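Local coordinates for protein 2-hydroxyisocaproyl-CoA dehydratase activator (PDB 4EHU) that couples ATP hydrolysis to the transfer of one electron to (R)-2-hydroxyisocaproyl-CoA dehydratase, activating that enzyme for L-leucine fermentation, at residues T11-V16 with T37-V42; A26-S31 with L43-G48. All blocks are in the same frame, centred on the assembly; numbering follows the deposited sequence. Where two conformers were deposited one is given.

Interaction 1 (T11-V16 with T37-V42); sequences TASKGV and TGPSRV. With ANP (phosphoaminophosphonic acid-adenylate ester), chain D.
The Lys-14–Gly-15 peptide plane takes Val-42 CG1 over one face, at its Gly-15 end, 3.7 Å from Gly-15 N, while its edges serve the sheet bonds to strands 2-8 and 23-30. The Pro-39 ring has Ser-13 OG over a face, off-centre towards CD at 3.3 Å. The proline N has no hydrogen to give, so OG meets the ring by packing; its hydrogen bond goes to Ser-32 O. The second Val-42 methyl wedges against Ser-13, CG2 to CB at a tight 3.4 Å; with CG1 anti to the backbone N (chi1 167°), the two methyls sit over Ser-13 and Gly-15, the alternate residues facing the helix. Gly-38 and Gly-15 present no side chain, and the strand and helix axes approach to 7.7 Å. On the other side of the strand, Lys-14 bends at chi2 and chi3 to bring NZ back to the nucleotide, 2.8 Å from both ANP O2B and ANP O1A. A third partner of NZ is Ala-12 O, approached from above that carbonyl's plane. Ala-12 N and Thr-11 N both donate to ANP O1B, at 2.8 and 2.9 Å. This is the first phosphate-binding loop of the actin-fold ATPases, backed by a helix.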
loop_
_atom_site.group_PDB
_atom_site.type_symbol
_atom_site.label_atom_id
_atom_site.label_comp_id
_atom_site.label_asym_id
_atom_site.label_seq_id
_atom_site.Cartn_x
_atom_site.Cartn_y
_atom_site.Cartn_z
ATOM N N THR A 11 -0.214 -6.483 -15.547
ATOM C CA THR A 11 -1.406 -7.217 -15.144
ATOM C C THR A 11 -2.075 -7.922 -16.305
ATOM O O THR A 11 -2.573 -9.036 -16.155
ATOM C CB THR A 11 -2.421 -6.261 -14.501
ATOM O OG1 THR A 11 -1.823 -5.640 -13.356
ATOM C CG2 THR A 11 -3.698 -7.003 -14.089
ATOM N N ALA A 12 -2.086 -7.280 -17.468
ATOM C CA ALA A 12 -2.693 -7.883 -18.636
ATOM C C ALA A 12 -1.887 -7.610 -19.889
ATOM O O ALA A 12 -1.195 -6.596 -19.979
ATOM C CB ALA A 12 -4.112 -7.362 -18.823
ATOM N N SER A 13 -1.996 -8.525 -20.844
ATOM C CA SER A 13 -1.358 -8.364 -22.145
ATOM C C SER A 13 -2.408 -7.995 -23.168
ATOM O O SER A 13 -3.458 -8.642 -23.269
ATOM C CB SER A 13 -0.653 -9.651 -22.574
ATOM O OG SER A 13 0.405 -9.943 -21.689
ATOM N N LYS A 14 -2.117 -6.954 -23.936
ATOM C CA LYS A 14 -3.063 -6.450 -24.921
ATOM C C LYS A 14 -2.424 -6.418 -26.294
ATOM O O LYS A 14 -1.247 -6.078 -26.427
ATOM C CB LYS A 14 -3.520 -5.038 -24.551
ATOM C CG LYS A 14 -4.501 -4.970 -23.378
ATOM C CD LYS A 14 -3.811 -5.169 -22.000
ATOM C CE LYS A 14 -2.924 -3.976 -21.627
ATOM N NZ LYS A 14 -2.428 -4.017 -20.211
ATOM N N GLY A 15 -3.196 -6.775 -27.320
ATOM C CA GLY A 15 -2.702 -6.768 -28.690
ATOM C C GLY A 15 -3.717 -6.197 -29.664
ATOM O O GLY A 15 -4.921 -6.359 -29.485
ATOM N N VAL A 16 -3.224 -5.529 -30.700
ATOM C CA VAL A 16 -4.072 -4.999 -31.766
ATOM C C VAL A 16 -3.394 -5.285 -33.093
ATOM O O VAL A 16 -2.179 -5.108 -33.198
ATOM C CB VAL A 16 -4.242 -3.469 -31.643
ATOM C CG1 VAL A 16 -4.862 -2.900 -32.901
ATOM C CG2 VAL A 16 -5.102 -3.115 -30.394
ATOM N N THR A 37 2.720 -16.097 -19.643
ATOM C CA THR A 37 2.515 -16.545 -21.009
ATOM C C THR A 37 1.524 -15.619 -21.707
ATOM O O THR A 37 1.179 -15.820 -22.868
ATOM C CB THR A 37 1.959 -17.969 -21.017
ATOM O OG1 THR A 37 0.769 -18.017 -20.220
ATOM C CG2 THR A 37 2.982 -18.938 -20.443
ATOM N N GLY A 38 1.074 -14.601 -20.983
ATOM C CA GLY A 38 0.070 -13.678 -21.480
ATOM C C GLY A 38 0.297 -13.253 -22.919
ATOM O O GLY A 38 -0.603 -13.374 -23.743
ATOM N N PRO A 39 1.498 -12.737 -23.222
ATOM C CA PRO A 39 1.862 -12.260 -24.563
ATOM C C PRO A 39 1.740 -13.309 -25.669
ATOM O O PRO A 39 1.216 -13.011 -26.742
ATOM C CB PRO A 39 3.323 -11.842 -24.392
ATOM C CG PRO A 39 3.412 -11.432 -22.960
ATOM C CD PRO A 39 2.529 -12.399 -22.227
ATOM N N SER A 40 2.223 -14.522 -25.424
ATOM C CA SER A 40 2.116 -15.566 -26.435
ATOM C C SER A 40 0.646 -15.908 -26.679
ATOM O O SER A 40 0.243 -16.151 -27.815
ATOM C CB SER A 40 2.919 -16.813 -26.041
ATOM O OG SER A 40 2.444 -17.388 -24.839
ATOM N N ARG A 41 -0.156 -15.902 -25.619
ATOM C CA ARG A 41 -1.574 -16.201 -25.732
ATOM C C ARG A 41 -2.311 -15.115 -26.512
ATOM O O ARG A 41 -3.232 -15.402 -27.276
ATOM C CB ARG A 41 -2.178 -16.366 -24.341
ATOM C CG ARG A 41 -1.529 -17.477 -23.529
ATOM C CD ARG A 41 -2.033 -17.483 -22.100
ATOM N NE ARG A 41 -3.488 -17.546 -22.048
ATOM C CZ ARG A 41 -4.206 -17.432 -20.935
ATOM N NH1 ARG A 41 -5.530 -17.501 -20.991
ATOM N NH2 ARG A 41 -3.602 -17.249 -19.768
ATOM N N VAL A 42 -1.903 -13.865 -26.320
ATOM C CA VAL A 42 -2.478 -12.754 -27.064
ATOM C C VAL A 42 -2.231 -12.974 -28.555
ATOM O O VAL A 42 -3.135 -12.855 -29.378
ATOM C CB VAL A 42 -1.856 -11.413 -26.613
ATOM C CG1 VAL A 42 -2.189 -10.302 -27.580
ATOM C CG2 VAL A 42 -2.326 -11.057 -25.212
HETATM P PG ANP D . 0.192 -1.133 -15.677
HETATM O O1G ANP D . 1.595 -1.704 -15.844
HETATM O O2G ANP D . -0.132 -0.200 -16.816
HETATM O O3G ANP D . -0.031 -0.524 -14.349
HETATM P PB ANP D . -1.707 -3.055 -17.049
HETATM O O1B ANP D . -1.522 -4.538 -17.242
HETATM O O2B ANP D . -1.527 -2.180 -18.291
HETATM N N3B ANP D . -0.753 -2.565 -15.692
HETATM P PA ANP D . -4.562 -2.700 -17.458
HETATM O O1A ANP D . -4.575 -3.844 -18.410
HETATM O O2A ANP D . -4.630 -1.269 -17.944
HETATM O O3A ANP D . -3.233 -2.805 -16.535
HETATM O "O5'" ANP D . -5.685 -2.852 -16.319
HETATM C "C5'" ANP D . -5.671 -3.979 -15.436
HETATM C "C4'" ANP D . -6.930 -3.943 -14.576
HETATM O "O4'" ANP D . -8.130 -3.427 -15.134
HETATM C "C3'" ANP D . -7.187 -4.826 -13.368
HETATM O "O3'" ANP D . -6.288 -4.508 -12.296
HETATM C "C2'" ANP D . -8.666 -4.555 -13.073
HETATM O "O2'" ANP D . -8.857 -3.774 -11.880
HETATM C "C1'" ANP D . -9.215 -3.780 -14.270
HETATM N N9 ANP D . -10.143 -4.563 -15.107
HETATM C C8 ANP D . -9.823 -5.549 -15.969
HETATM N N7 ANP D . -10.928 -6.004 -16.610
HETATM C C5 ANP D . -11.972 -5.277 -16.142
HETATM C C6 ANP D . -13.414 -5.222 -16.394
HETATM N N6 ANP D . -13.964 -6.084 -17.284
HETATM N N1 ANP D . -14.146 -4.308 -15.709
HETATM C C2 ANP D . -13.602 -3.454 -14.830
HETATM N N3 ANP D . -12.291 -3.455 -14.543
HETATM C C4 ANP D . -11.452 -4.321 -15.165
#

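Interaction 2 (A26-S31 with L43-G48); sequences ASETIS and LEKLYG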
loop_
_atom_site.group_PDB
_atom_site.type_symbol
_atom_site.label_atom_id
_atom_site.label_comp_id
_atom_site.label_asym_id
_atom_site.label_seq_id
_atom_site.Cartn_x
_atom_site.Cartn_y
_atom_site.Cartn_z
ATOM N N ALA A 26 -8.394 -6.677 -35.432
ATOM C CA ALA A 26 -8.336 -7.642 -34.342
ATOM C C ALA A 26 -7.777 -7.003 -33.080
ATOM O O ALA A 26 -6.934 -6.102 -33.129
ATOM C CB ALA A 26 -7.493 -8.856 -34.735
ATOM N N SER A 27 -8.270 -7.466 -31.941
ATOM C CA SER A 27 -7.744 -7.036 -30.662
ATOM C C SER A 27 -7.954 -8.159 -29.670
ATOM O O SER A 27 -8.794 -9.028 -29.869
ATOM C CB SER A 27 -8.452 -5.778 -30.194
ATOM O OG SER A 27 -9.820 -6.052 -29.927
ATOM N N GLU A 28 -7.181 -8.158 -28.600
ATOM C CA GLU A 28 -7.277 -9.241 -27.646
ATOM C C GLU A 28 -6.637 -8.812 -26.350
ATOM O O GLU A 28 -5.579 -8.179 -26.346
ATOM C CB GLU A 28 -6.594 -10.497 -28.192
ATOM C CG GLU A 28 -6.713 -11.717 -27.291
ATOM C CD GLU A 28 -8.148 -12.175 -27.108
ATOM O OE1 GLU A 28 -8.980 -11.907 -28.001
ATOM O OE2 GLU A 28 -8.447 -12.797 -26.067
ATOM N N THR A 29 -7.290 -9.148 -25.247
ATOM C CA THR A 29 -6.725 -8.909 -23.936
ATOM C C THR A 29 -6.677 -10.239 -23.209
ATOM O O THR A 29 -7.654 -10.986 -23.210
ATOM C CB THR A 29 -7.587 -7.909 -23.142
ATOM O OG1 THR A 29 -7.679 -6.679 -23.874
ATOM C CG2 THR A 29 -6.998 -7.635 -21.760
ATOM N N ILE A 30 -5.531 -10.544 -22.618
ATOM C CA ILE A 30 -5.407 -11.693 -21.732
ATOM C C ILE A 30 -4.957 -11.178 -20.375
ATOM O O ILE A 30 -4.003 -10.410 -20.295
ATOM C CB ILE A 30 -4.377 -12.708 -22.265
ATOM C CG1 ILE A 30 -4.742 -13.142 -23.686
ATOM C CG2 ILE A 30 -4.292 -13.904 -21.338
ATOM C CD1 ILE A 30 -5.931 -14.065 -23.759
ATOM N N SER A 31 -5.634 -11.594 -19.309
ATOM C CA SER A 31 -5.386 -11.046 -17.976
ATOM C C SER A 31 -4.186 -11.691 -17.299
ATOM O O SER A 31 -4.215 -11.964 -16.097
ATOM C CB SER A 31 -6.618 -11.210 -17.088
ATOM O OG SER A 31 -7.734 -10.543 -17.641
ATOM N N LEU A 43 -0.998 -13.316 -28.890
ATOM C CA LEU A 43 -0.610 -13.540 -30.274
ATOM C C LEU A 43 -1.412 -14.664 -30.912
ATOM O O LEU A 43 -1.894 -14.525 -32.035
ATOM C CB LEU A 43 0.877 -13.868 -30.345
ATOM C CG LEU A 43 1.808 -12.681 -30.105
ATOM C CD1 LEU A 43 3.249 -13.155 -29.989
ATOM C CD2 LEU A 43 1.653 -11.682 -31.235
ATOM N N GLU A 44 -1.545 -15.779 -30.202
ATOM C CA GLU A 44 -2.320 -16.909 -30.700
ATOM C C GLU A 44 -3.723 -16.471 -31.092
ATOM O O GLU A 44 -4.246 -16.893 -32.117
ATOM C CB GLU A 44 -2.422 -18.005 -29.642
ATOM C CG GLU A 44 -1.113 -18.688 -29.327
ATOM C CD GLU A 44 -1.218 -19.593 -28.117
ATOM O OE1 GLU A 44 -2.351 -19.968 -27.748
ATOM O OE2 GLU A 44 -0.167 -19.924 -27.531
ATOM N N LYS A 45 -4.334 -15.623 -30.272
ATOM C CA LYS A 45 -5.716 -15.226 -30.504
ATOM C C LYS A 45 -5.854 -14.223 -31.643
ATOM O O LYS A 45 -6.800 -14.299 -32.419
ATOM C CB LYS A 45 -6.337 -14.675 -29.225
ATOM C CG LYS A 45 -6.504 -15.731 -28.154
ATOM C CD LYS A 45 -7.738 -15.483 -27.311
ATOM C CE LYS A 45 -8.028 -16.663 -26.401
ATOM N NZ LYS A 45 -8.215 -17.922 -27.173
ATOM N N LEU A 46 -4.922 -13.283 -31.744
ATOM C CA LEU A 46 -4.927 -12.356 -32.869
ATOM C C LEU A 46 -4.792 -13.107 -34.184
ATOM O O LEU A 46 -5.505 -12.814 -35.141
ATOM C CB LEU A 46 -3.795 -11.342 -32.739
ATOM C CG LEU A 46 -3.942 -10.468 -31.494
ATOM C CD1 LEU A 46 -2.691 -9.633 -31.306
ATOM C CD2 LEU A 46 -5.181 -9.590 -31.586
ATOM N N TYR A 47 -3.871 -14.067 -34.222
ATOM C CA TYR A 47 -3.615 -14.861 -35.417
ATOM C C TYR A 47 -4.792 -15.769 -35.743
ATOM O O TYR A 47 -5.136 -15.955 -36.911
ATOM C CB TYR A 47 -2.350 -15.703 -35.233
ATOM C CG TYR A 47 -1.070 -14.895 -35.228
ATOM C CD1 TYR A 47 -0.904 -13.807 -36.078
ATOM C CD2 TYR A 47 -0.030 -15.218 -34.370
ATOM C CE1 TYR A 47 0.268 -13.069 -36.075
ATOM C CE2 TYR A 47 1.144 -14.484 -34.358
ATOM C CZ TYR A 47 1.288 -13.411 -35.211
ATOM O OH TYR A 47 2.462 -12.687 -35.195
ATOM N N GLY A 48 -5.403 -16.339 -34.713
ATOM C CA GLY A 48 -6.548 -17.208 -34.896
ATOM C C GLY A 48 -7.730 -16.453 -35.471
ATOM O O GLY A 48 -8.395 -16.922 -36.396
#
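Leu-46 makes the close-fitting half of this contact: its CD2 lies over the face of the Ser-27–Glu-28 peptide, 3.7 Å from Ser-27 C, and between two side chains of the strand. Glu-28 CB is 3.8 Å and Ala-26 CB 4.0 Å from this methyl. The leucine also touches Met-4 and Ile-17 on neighbouring strands, in the buried layer between helix and sheet. Helix 38-50 runs nearly antiparallel to edge strand 23-30 (154°) and packs on one face of the five-stranded sheet, strand order 3-2-1-4-5, of an actin-type domain, over strands 2-8, 13-19 and 23-30. Towards solvent the fit changes character. Lys-45 passes obliquely across Glu-28: the carboxylate lies against the lysine's methylenes, OE2 3.0 Å from Lys-45 CD, and Glu-28 CG is 3.6 Å from Lys-45 CB. Their charged ends do not pair: Lys-45 NZ, turned aside by a bend at chi4 (-58°), stays 5.2 Å from Glu-28 OE2. Glu-28 OE1 instead salt-bridges Lys-49, one helical turn after Lys-45; the amino group of Lys-49 also binds Ser-27 O. Ile-30, buried beyond Glu-28 from Ala-26 along the strand, adds a light contact, CD1 to Lys-45 CD at 4.2 Å, and packs against Val-42 and Arg-41.

How the interactions relate
Interactions 1 and 2 use successive parts of one helix, 38-50, over two adjacent antiparallel strands, 13-19 and 23-30; their centres are about 7 Å apart. Backbone hydrogen bonds join the strands: Ser-13 N to Ile-30 O at 2.8 Å and Gly-15 N to Glu-28 O at 2.9 Å. Val-42 of interaction 1 also reaches across to the strand of interaction 2, CG2 to Ile-30 CG1 at 3.5 Å. Only interaction 1 touches the nucleotide. Interaction 2 lies one strand further out in the sheet, the side chain of Ile-30 about 10 Å from ANP, and its strand borders the phosphate-binding segment 11-16, with Ala-12 CB 3.4 Å from Ile-30 O.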